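Local coordinates for protein purine nucleoside phosphorylase (Schistosoma mansoni, PDB 5KO6) that probably catalyses the reversible phosphorolysis of purine nucleosides such as inosine and guanosine, giving the free base and ribose 1-phosphate, at residues 29-34 / 78-83; 112-117 / 279-284; 84-89 / 221-226. All blocks are in the same frame, centred on the assembly; numbering follows the deposited sequence.

Contact 1: 29-34 / 78-83; sequences IGIICG and RKIVAM. With R1P (1-O-phosphono-alpha-D-ribofuranose), chain C.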
# COMPACT_ATOMS: atom_id res chain seq x y z
N ILE A 29 -23.37 20.31 11.33
CA ILE A 29 -21.98 20.44 10.95
C ILE A 29 -21.16 19.53 11.84
O ILE A 29 -21.42 19.44 13.05
CB ILE A 29 -21.51 21.91 11.10
CG1 ILE A 29 -22.34 22.82 10.21
CG2 ILE A 29 -20.02 22.06 10.79
CD1 ILE A 29 -22.29 24.29 10.60
N GLY A 30 -20.20 18.82 11.25
CA GLY A 30 -19.25 18.01 12.00
C GLY A 30 -17.88 18.67 11.91
O GLY A 30 -17.58 19.34 10.93
N ILE A 31 -17.07 18.51 12.96
CA ILE A 31 -15.69 18.99 12.95
C ILE A 31 -14.74 17.92 13.47
O ILE A 31 -15.05 17.18 14.42
CB ILE A 31 -15.48 20.35 13.66
CG1 ILE A 31 -15.62 20.22 15.16
CG2 ILE A 31 -16.43 21.42 13.12
CD1 ILE A 31 -15.29 21.50 15.91
N ILE A 32 -13.57 17.83 12.84
CA ILE A 32 -12.49 16.94 13.25
C ILE A 32 -11.24 17.79 13.20
O ILE A 32 -10.95 18.42 12.18
CB ILE A 32 -12.36 15.74 12.30
CG1 ILE A 32 -13.63 14.86 12.32
CG2 ILE A 32 -11.12 14.92 12.65
CD1 ILE A 32 -13.63 13.75 11.27
N CYS A 33 -10.53 17.87 14.32
CA CYS A 33 -9.48 18.87 14.49
C CYS A 33 -8.10 18.21 14.58
O CYS A 33 -7.95 17.11 15.12
CB CYS A 33 -9.73 19.71 15.74
SG CYS A 33 -11.39 20.47 15.73
N GLY A 34 -7.10 18.92 14.05
CA GLY A 34 -5.76 18.40 13.98
C GLY A 34 -5.02 18.47 15.31
O GLY A 34 -5.53 18.97 16.31
N ARG A 78 -24.97 27.70 15.22
CA ARG A 78 -25.17 26.46 14.49
C ARG A 78 -24.96 25.27 15.41
O ARG A 78 -24.14 25.31 16.32
CB ARG A 78 -24.20 26.35 13.31
CG ARG A 78 -24.09 27.62 12.46
CD ARG A 78 -25.41 27.95 11.79
NE ARG A 78 -25.94 26.81 11.04
CZ ARG A 78 -25.63 26.53 9.77
NH1 ARG A 78 -24.79 27.31 9.10
NH2 ARG A 78 -26.17 25.48 9.18
N LYS A 79 -25.71 24.20 15.15
CA LYS A 79 -25.58 22.97 15.93
C LYS A 79 -24.46 22.12 15.34
O LYS A 79 -24.46 21.85 14.13
CB LYS A 79 -26.89 22.19 15.88
CG LYS A 79 -28.11 22.97 16.39
CD LYS A 79 -28.10 23.08 17.90
CE LYS A 79 -29.40 23.69 18.40
NZ LYS A 79 -29.51 23.63 19.89
N ILE A 80 -23.51 21.72 16.17
CA ILE A 80 -22.35 20.99 15.68
C ILE A 80 -22.08 19.75 16.52
O ILE A 80 -22.53 19.61 17.66
CB ILE A 80 -21.07 21.86 15.54
CG1 ILE A 80 -20.41 22.07 16.90
CG2 ILE A 80 -21.37 23.22 14.88
CD1 ILE A 80 -18.97 22.53 16.77
N VAL A 81 -21.33 18.82 15.91
CA VAL A 81 -20.78 17.66 16.60
C VAL A 81 -19.30 17.57 16.26
O VAL A 81 -18.91 17.66 15.09
CB VAL A 81 -21.54 16.36 16.25
CG1 VAL A 81 -21.57 16.09 14.73
CG2 VAL A 81 -20.97 15.18 17.00
N ALA A 82 -18.46 17.40 17.29
CA ALA A 82 -17.01 17.32 17.13
C ALA A 82 -16.49 15.98 17.61
O ALA A 82 -16.99 15.43 18.61
CB ALA A 82 -16.33 18.42 17.95
N MET A 83 -15.48 15.45 16.92
CA MET A 83 -14.69 14.34 17.43
C MET A 83 -13.53 14.93 18.22
O MET A 83 -12.68 15.62 17.65
CB MET A 83 -14.18 13.47 16.30
CG MET A 83 -15.29 12.73 15.59
SD MET A 83 -14.77 11.50 14.38
CE MET A 83 -14.22 10.16 15.45
C5 R1P C . 2.45 14.05 13.31
O5 R1P C . 3.16 15.12 13.85
C4 R1P C . 0.96 14.19 13.62
O4 R1P C . 0.52 15.35 13.16
C1 R1P C . -0.66 15.02 12.15
C2 R1P C . -0.32 13.82 11.62
O2 R1P C . -1.49 13.15 11.00
C3 R1P C . 0.14 13.08 12.85
O3 R1P C . -0.93 12.65 13.57
O1 R1P C . -1.81 14.91 12.87
P R1P C . -3.19 15.52 12.23
O1P R1P C . -4.33 14.87 12.98
O2P R1P C . -3.19 15.15 10.77
O3P R1P C . -3.15 16.98 12.47
O HOH W 1 -10.63 15.70 16.27

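Contact 2: 112-117 / 279-284; sequences VLLITN and EIITRL. With R1P (1-O-phosphono-alpha-D-ribofuranose), chain C.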
# COMPACT_ATOMS: atom_id res chain seq x y z
N VAL A 112 -22.15 18.97 6.46
CA VAL A 112 -20.87 19.60 6.18
C VAL A 112 -19.89 19.16 7.25
O VAL A 112 -20.22 19.22 8.44
CB VAL A 112 -20.98 21.14 6.17
CG1 VAL A 112 -19.62 21.79 6.05
CG2 VAL A 112 -21.90 21.60 5.05
N LEU A 113 -18.70 18.71 6.84
CA LEU A 113 -17.62 18.29 7.73
C LEU A 113 -16.43 19.22 7.52
O LEU A 113 -15.95 19.36 6.40
CB LEU A 113 -17.24 16.83 7.46
CG LEU A 113 -16.07 16.23 8.24
CD1 LEU A 113 -16.36 16.24 9.74
CD2 LEU A 113 -15.79 14.80 7.74
N LEU A 114 -15.99 19.87 8.60
CA LEU A 114 -14.82 20.74 8.58
C LEU A 114 -13.66 20.02 9.26
O LEU A 114 -13.82 19.53 10.38
CB LEU A 114 -15.12 22.05 9.32
CG LEU A 114 -16.42 22.77 8.93
CD1 LEU A 114 -16.58 24.03 9.78
CD2 LEU A 114 -16.43 23.12 7.43
N ILE A 115 -12.51 19.97 8.59
CA ILE A 115 -11.37 19.19 9.04
C ILE A 115 -10.13 20.06 9.04
O ILE A 115 -9.88 20.81 8.09
CB ILE A 115 -11.15 17.98 8.12
CG1 ILE A 115 -12.41 17.13 7.99
CG2 ILE A 115 -9.98 17.12 8.64
CD1 ILE A 115 -12.27 16.01 6.97
N THR A 116 -9.33 19.97 10.12
CA THR A 116 -7.98 20.52 10.11
C THR A 116 -6.96 19.42 10.36
O THR A 116 -7.27 18.37 10.93
CB THR A 116 -7.79 21.65 11.14
OG1 THR A 116 -8.05 21.18 12.47
CG2 THR A 116 -8.72 22.82 10.81
N ASN A 117 -5.73 19.68 9.93
CA ASN A 117 -4.62 18.78 10.21
C ASN A 117 -3.33 19.58 10.22
O ASN A 117 -3.28 20.71 9.75
CB ASN A 117 -4.54 17.63 9.19
CG ASN A 117 -4.27 18.11 7.76
OD1 ASN A 117 -3.23 18.69 7.46
ND2 ASN A 117 -5.22 17.85 6.87
N GLU A 279 -15.91 31.59 12.43
CA GLU A 279 -16.56 32.43 11.45
C GLU A 279 -17.06 31.61 10.26
O GLU A 279 -18.15 31.88 9.73
CB GLU A 279 -15.64 33.57 11.02
CG GLU A 279 -16.21 34.54 9.99
CD GLU A 279 -17.25 35.49 10.56
OE1 GLU A 279 -17.59 35.38 11.75
OE2 GLU A 279 -17.74 36.35 9.79
N ILE A 280 -16.30 30.61 9.83
CA ILE A 280 -16.77 29.73 8.75
C ILE A 280 -18.09 29.07 9.14
O ILE A 280 -19.06 29.10 8.38
CB ILE A 280 -15.69 28.68 8.40
CG1 ILE A 280 -14.48 29.36 7.75
CG2 ILE A 280 -16.28 27.58 7.50
CD1 ILE A 280 -13.24 28.48 7.66
N ILE A 281 -18.13 28.49 10.34
CA ILE A 281 -19.35 27.84 10.84
C ILE A 281 -20.52 28.81 10.84
O ILE A 281 -21.63 28.48 10.39
CB ILE A 281 -19.10 27.26 12.25
CG1 ILE A 281 -18.12 26.08 12.19
CG2 ILE A 281 -20.41 26.85 12.90
CD1 ILE A 281 -17.61 25.65 13.55
N THR A 282 -20.28 30.03 11.34
CA THR A 282 -21.33 31.04 11.39
C THR A 282 -21.84 31.41 9.99
O THR A 282 -23.03 31.68 9.82
CB THR A 282 -20.80 32.29 12.10
OG1 THR A 282 -20.27 31.92 13.37
CG2 THR A 282 -21.90 33.31 12.30
N ARG A 283 -20.96 31.39 8.99
CA ARG A 283 -21.27 31.92 7.67
C ARG A 283 -21.68 30.87 6.64
O ARG A 283 -22.25 31.23 5.61
CB ARG A 283 -20.06 32.67 7.11
CG ARG A 283 -19.61 33.89 7.92
CD ARG A 283 -20.13 35.19 7.33
NE ARG A 283 -19.57 35.49 6.02
CZ ARG A 283 -18.42 36.12 5.82
NH1 ARG A 283 -17.69 36.52 6.85
NH2 ARG A 283 -17.99 36.36 4.59
N LEU A 284 -21.38 29.59 6.86
CA LEU A 284 -21.49 28.63 5.76
C LEU A 284 -22.95 28.40 5.40
O LEU A 284 -23.81 28.32 6.28
CB LEU A 284 -20.73 27.32 6.04
CG LEU A 284 -21.07 26.35 7.17
CD1 LEU A 284 -22.12 25.35 6.70
CD2 LEU A 284 -19.81 25.62 7.62
C5 R1P C . 2.45 14.05 13.31
O5 R1P C . 3.16 15.12 13.85
C4 R1P C . 0.96 14.19 13.62
O4 R1P C . 0.52 15.35 13.16
C1 R1P C . -0.66 15.02 12.15
C2 R1P C . -0.32 13.82 11.62
O2 R1P C . -1.49 13.15 11.00
C3 R1P C . 0.14 13.08 12.85
O3 R1P C . -0.93 12.65 13.57
O1 R1P C . -1.81 14.91 12.87
P R1P C . -3.19 15.52 12.23
O1P R1P C . -4.33 14.87 12.98
O2P R1P C . -3.19 15.15 10.77
O3P R1P C . -3.15 16.98 12.47

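Contact 3: 84-89 / 221-226; sequences QGRLHM and MSTVPE. With R1P (1-O-phosphono-alpha-D-ribofuranose), chain C; CYT (6-aminopyrimidin-2(1H)-one), chain B.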
# COMPACT_ATOMS: atom_id res chain seq x y z
N GLN A 84 -13.51 14.69 19.53
CA GLN A 84 -12.41 15.14 20.39
C GLN A 84 -11.51 13.93 20.61
O GLN A 84 -11.79 13.08 21.45
CB GLN A 84 -12.95 15.69 21.70
CG GLN A 84 -11.88 16.29 22.58
CD GLN A 84 -12.46 16.89 23.82
OE1 GLN A 84 -13.22 16.25 24.54
NE2 GLN A 84 -12.13 18.15 24.08
N GLY A 85 -10.41 13.87 19.86
CA GLY A 85 -9.60 12.67 19.83
C GLY A 85 -9.81 11.95 18.52
O GLY A 85 -10.64 11.05 18.41
N ARG A 86 -9.07 12.37 17.51
CA ARG A 86 -9.23 11.87 16.16
C ARG A 86 -8.68 10.45 16.05
O ARG A 86 -7.72 10.07 16.73
CB ARG A 86 -8.45 12.80 15.24
CG ARG A 86 -8.27 12.34 13.85
CD ARG A 86 -7.44 13.37 13.15
NE ARG A 86 -7.92 13.63 11.81
CZ ARG A 86 -7.64 14.73 11.14
NH1 ARG A 86 -6.89 15.68 11.69
NH2 ARG A 86 -8.13 14.88 9.92
N LEU A 87 -9.31 9.64 15.20
CA LEU A 87 -8.81 8.30 14.92
C LEU A 87 -7.89 8.35 13.70
O LEU A 87 -8.33 8.74 12.61
CB LEU A 87 -9.97 7.35 14.62
CG LEU A 87 -11.09 7.34 15.65
CD1 LEU A 87 -12.20 6.41 15.18
CD2 LEU A 87 -10.53 6.89 16.97
N HIS A 88 -6.64 7.94 13.87
CA HIS A 88 -5.67 7.91 12.79
C HIS A 88 -5.40 6.46 12.39
O HIS A 88 -5.23 5.59 13.25
CB HIS A 88 -4.34 8.52 13.24
CG HIS A 88 -4.40 9.99 13.54
ND1 HIS A 88 -4.72 10.48 14.79
CD2 HIS A 88 -4.13 11.06 12.77
CE1 HIS A 88 -4.67 11.80 14.76
NE2 HIS A 88 -4.31 12.18 13.55
N MET A 89 -5.31 6.22 11.09
CA MET A 89 -5.11 4.85 10.62
C MET A 89 -3.74 4.27 10.97
O MET A 89 -3.63 3.05 11.08
CB MET A 89 -5.43 4.74 9.13
CG MET A 89 -6.90 5.15 8.90
SD MET A 89 -7.67 4.51 7.39
CE MET A 89 -7.79 2.76 7.74
N MET A 221 -0.71 12.50 7.54
CA MET A 221 -1.06 11.13 7.90
C MET A 221 -2.53 10.97 8.26
O MET A 221 -2.90 10.02 8.95
CB MET A 221 -0.20 10.66 9.08
CG MET A 221 1.27 10.92 8.89
SD MET A 221 2.17 10.40 10.38
CE MET A 221 3.77 11.07 10.01
N SER A 222 -3.38 11.90 7.82
CA SER A 222 -4.78 11.86 8.23
C SER A 222 -5.63 12.36 7.07
O SER A 222 -5.17 12.48 5.93
CB SER A 222 -4.99 12.71 9.49
OG SER A 222 -4.88 14.09 9.17
N THR A 223 -6.89 12.64 7.40
CA THR A 223 -7.78 13.47 6.59
C THR A 223 -8.38 12.74 5.41
O THR A 223 -9.61 12.71 5.27
CB THR A 223 -7.10 14.78 6.19
OG1 THR A 223 -6.76 15.50 7.38
CG2 THR A 223 -8.00 15.65 5.32
N VAL A 224 -7.55 12.18 4.53
CA VAL A 224 -8.09 11.49 3.35
C VAL A 224 -9.08 10.39 3.72
O VAL A 224 -10.13 10.29 3.07
CB VAL A 224 -6.95 11.04 2.42
CG1 VAL A 224 -7.43 10.04 1.35
CG2 VAL A 224 -6.27 12.26 1.78
N PRO A 225 -8.85 9.55 4.74
CA PRO A 225 -9.87 8.53 5.06
C PRO A 225 -11.22 9.14 5.40
O PRO A 225 -12.26 8.67 4.90
CB PRO A 225 -9.24 7.75 6.23
CG PRO A 225 -7.76 7.94 6.01
CD PRO A 225 -7.63 9.37 5.56
N GLU A 226 -11.24 10.18 6.23
CA GLU A 226 -12.51 10.82 6.61
C GLU A 226 -13.15 11.50 5.42
O GLU A 226 -14.38 11.48 5.28
CB GLU A 226 -12.30 11.88 7.69
CG GLU A 226 -11.63 11.42 8.94
CD GLU A 226 -10.13 11.60 8.87
OE1 GLU A 226 -9.61 12.62 9.36
OE2 GLU A 226 -9.49 10.72 8.29
C5 R1P C . 2.45 14.05 13.31
O5 R1P C . 3.16 15.12 13.85
C4 R1P C . 0.96 14.19 13.62
O4 R1P C . 0.52 15.35 13.16
C1 R1P C . -0.66 15.02 12.15
C2 R1P C . -0.32 13.82 11.62
O2 R1P C . -1.49 13.15 11.00
C3 R1P C . 0.14 13.08 12.85
O3 R1P C . -0.93 12.65 13.57
O1 R1P C . -1.81 14.91 12.87
P R1P C . -3.19 15.52 12.23
O1P R1P C . -4.33 14.87 12.98
O2P R1P C . -3.19 15.15 10.77
O3P R1P C . -3.15 16.98 12.47
N3 CYT B . 4.46 15.54 8.37
C4 CYT B . 4.99 16.65 8.89
N1 CYT B . 2.63 15.79 9.88
C2 CYT B . 3.27 15.09 8.84
O2 CYT B . 2.75 14.06 8.40
N4 CYT B . 6.16 17.07 8.39
C5 CYT B . 4.35 17.39 9.94
C6 CYT B . 3.19 16.92 10.40
O HOH W 2 -7.45 10.15 10.02
O HOH W 3 -5.58 8.37 9.17

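Contact 1: 29-34 / 78-83
Ile29 to Ile31 pair with Ile80 to Ala82 as neighbouring parallel strands in the central mixed sheet of the phosphorylase-superfamily fold, the strand axes 4.7 Å apart and turned by 28°. Hydrogen bonds alternate between the strands as parallel pairing demands: Val81 N gives to Ile29 O at 2.9 Å, Ile31 N to Val81 O at the same length, and Met83 N to Ile31 O. At the start, Ile29 N to Lys79 O is weak. CA-H...O contacts fill in between, among them Gly30 CA against Val81 O. On its other edge strand 29-32 bonds to strand 112-121, so it is an interior strand of the sheet.

The apolar contacts divide between the two faces. Ile29, Ile31, Ile80 and Ala82 share one face. There Ile31 sets CG1 between its own N and carbonyl carbon (chi1 71°), which presses CG1 against Ala82 CB at 3.4 Å, tighter than usual for two carbons, while its CD1 meets CD1 of Ile80. Ile32 and Met83 lie side by side on the other face, CD1 of the isoleucine 4.0 Å from the methionine sulfur, and helix 95-108 packs over both.

At the strand's start Arg78 folds back through bends at chi2 and chi3, and CD1 of Ile29 sits over the centre of one guanidinium face. The charged end also bonds through NH1 to the carbonyl of Leu284. Beyond the last strand residues the chain runs on to the ribose 1-phosphate, where Gly34 CA lies 3.3 Å from phosphate atom O3P. As the two strands part, a water closes the gap, accepting from Cys33 N at 2.9 Å and donating to Met83 O.

Contact 2: 112-117 / 279-284
Strand 112-117 packs against the last turn of helix 259-283 with the backbones well apart, the nearest pairs being Leu114 with Ile281, CA to CA 8.7 Å, and Val112 with Leu284, CA to CA 9.1 Å. Side chains bridge that interval, and alternation along the strand selects Val112 and Leu114 for the job.

Leu114 carries most of it. With CG anti to its carbonyl carbon (chi1 -50°) and the chain extended beyond, it sends CD1 in among three helix-side residues. The Ile281 side chain lies aslant to that of Leu114, bringing its CG1 to 3.5 Å from Leu114 CD1, the closest approach here, while Ile280 CG2 and Leu284 CD2 each stand 4.2 Å from Leu114 CD1. Leu284, the first residue to leave helical geometry, points back at the strand and meets Leu114 and Val112 tip to tip. Its two methyls divide Val112 between them: CD1 faces CG2 and CD2 faces CG1, both at 4.1 Å. Ile29 and Ile31 of the adjacent strand continue the apolar layer, touching Leu114.

On the helix's far flank, Arg283 NH1 forms a salt bridge to Glu279 OE2 (2.9 Å), one turn back, the oxygen in the guanidinium plane and using its anti lone pair; Glu182 of helix 170-182 is a second partner. Farther along the strand, Asn117 CB approaches O2P of the ribose 1-phosphate at 3.2 Å.

No hydrogen bond joins the two segments. Between them the attraction is apolar packing of branched aliphatic groups; a polar tie to the sheet comes from beside it, where Arg78 of strand 78-84 bonds through NH1 to Leu284 O.

Contact 3: 84-89 / 221-226
Arg86 reaches across to Ser222, Thr223 and Glu226, and its side chain is worth following outward. CB leaves toward the facing segment, and CG, anti to the backbone N (chi1 169°), lies over one face of the His88 ring, near its rim. CD passes 3.5 Å from phosphate oxygen O1P of the ribose 1-phosphate. From NE onward the contacts turn polar: NE gives a hydrogen bond to Glu226 OE1 at 3.1 Å, and NH2 a straighter one to the same oxygen at 2.8 Å. This is a side-on salt bridge in which two nitrogens grip one atom; that oxygen lies in the guanidinium plane, although the carboxylate plane stands nearly perpendicular, 88° away. NH1 bonds to the carbonyl of Thr116 and, weakly, to O1P. Ser222 OG lies over one guanidinium face, offset toward the rim and badly angled for a bond to NH2.

The phosphate draws stronger bonds from the neighbours: His88 NE2 donates to O1P at 2.7 Å along a nearly straight line (165°), and Ser222 OG donates to O2P at 2.6 Å. Ser222 OG in turn accepts from Thr223 OG1, which Asn117 also holds. Farther out, Met89 SD rests on Pro225 CG at 3.7 Å, with Leu145 of a second subunit packed on Met89.

Glu226 would thus serve as a second-shell residue, limiting the guanidinium's rotation together with the Thr116 carbonyl. Arg86, His88 and Ser222 form part of the phosphate site of the purine nucleoside phosphorylase active site, and Met221 continues the wall past the ribose to the base, its CG 3.5 Å from cytosine O2.

All three contacts are largely buried; charge stays at the edge of contacts 1 and 2 but lies at the heart of contact 3. The first two share the central sheet: strands 29-32 and 112-121 are neighbours in it, Gly30 exchanging backbone bonds with Val112 and Leu114. Contact 1 builds the sheet by backbone pairing, whereas contact 2 covers one of its faces with aliphatic packing alone. Contact 3 differs in kind, joining loops and a helix start through charge and hydroxyl groups at the ligand. Its centre is about 17 Å from that of contact 2, yet Thr116 and Asn117 reach Arg86 and Thr223, tying the later part of segment 112-117 to the phosphate site that Gly34 also approaches.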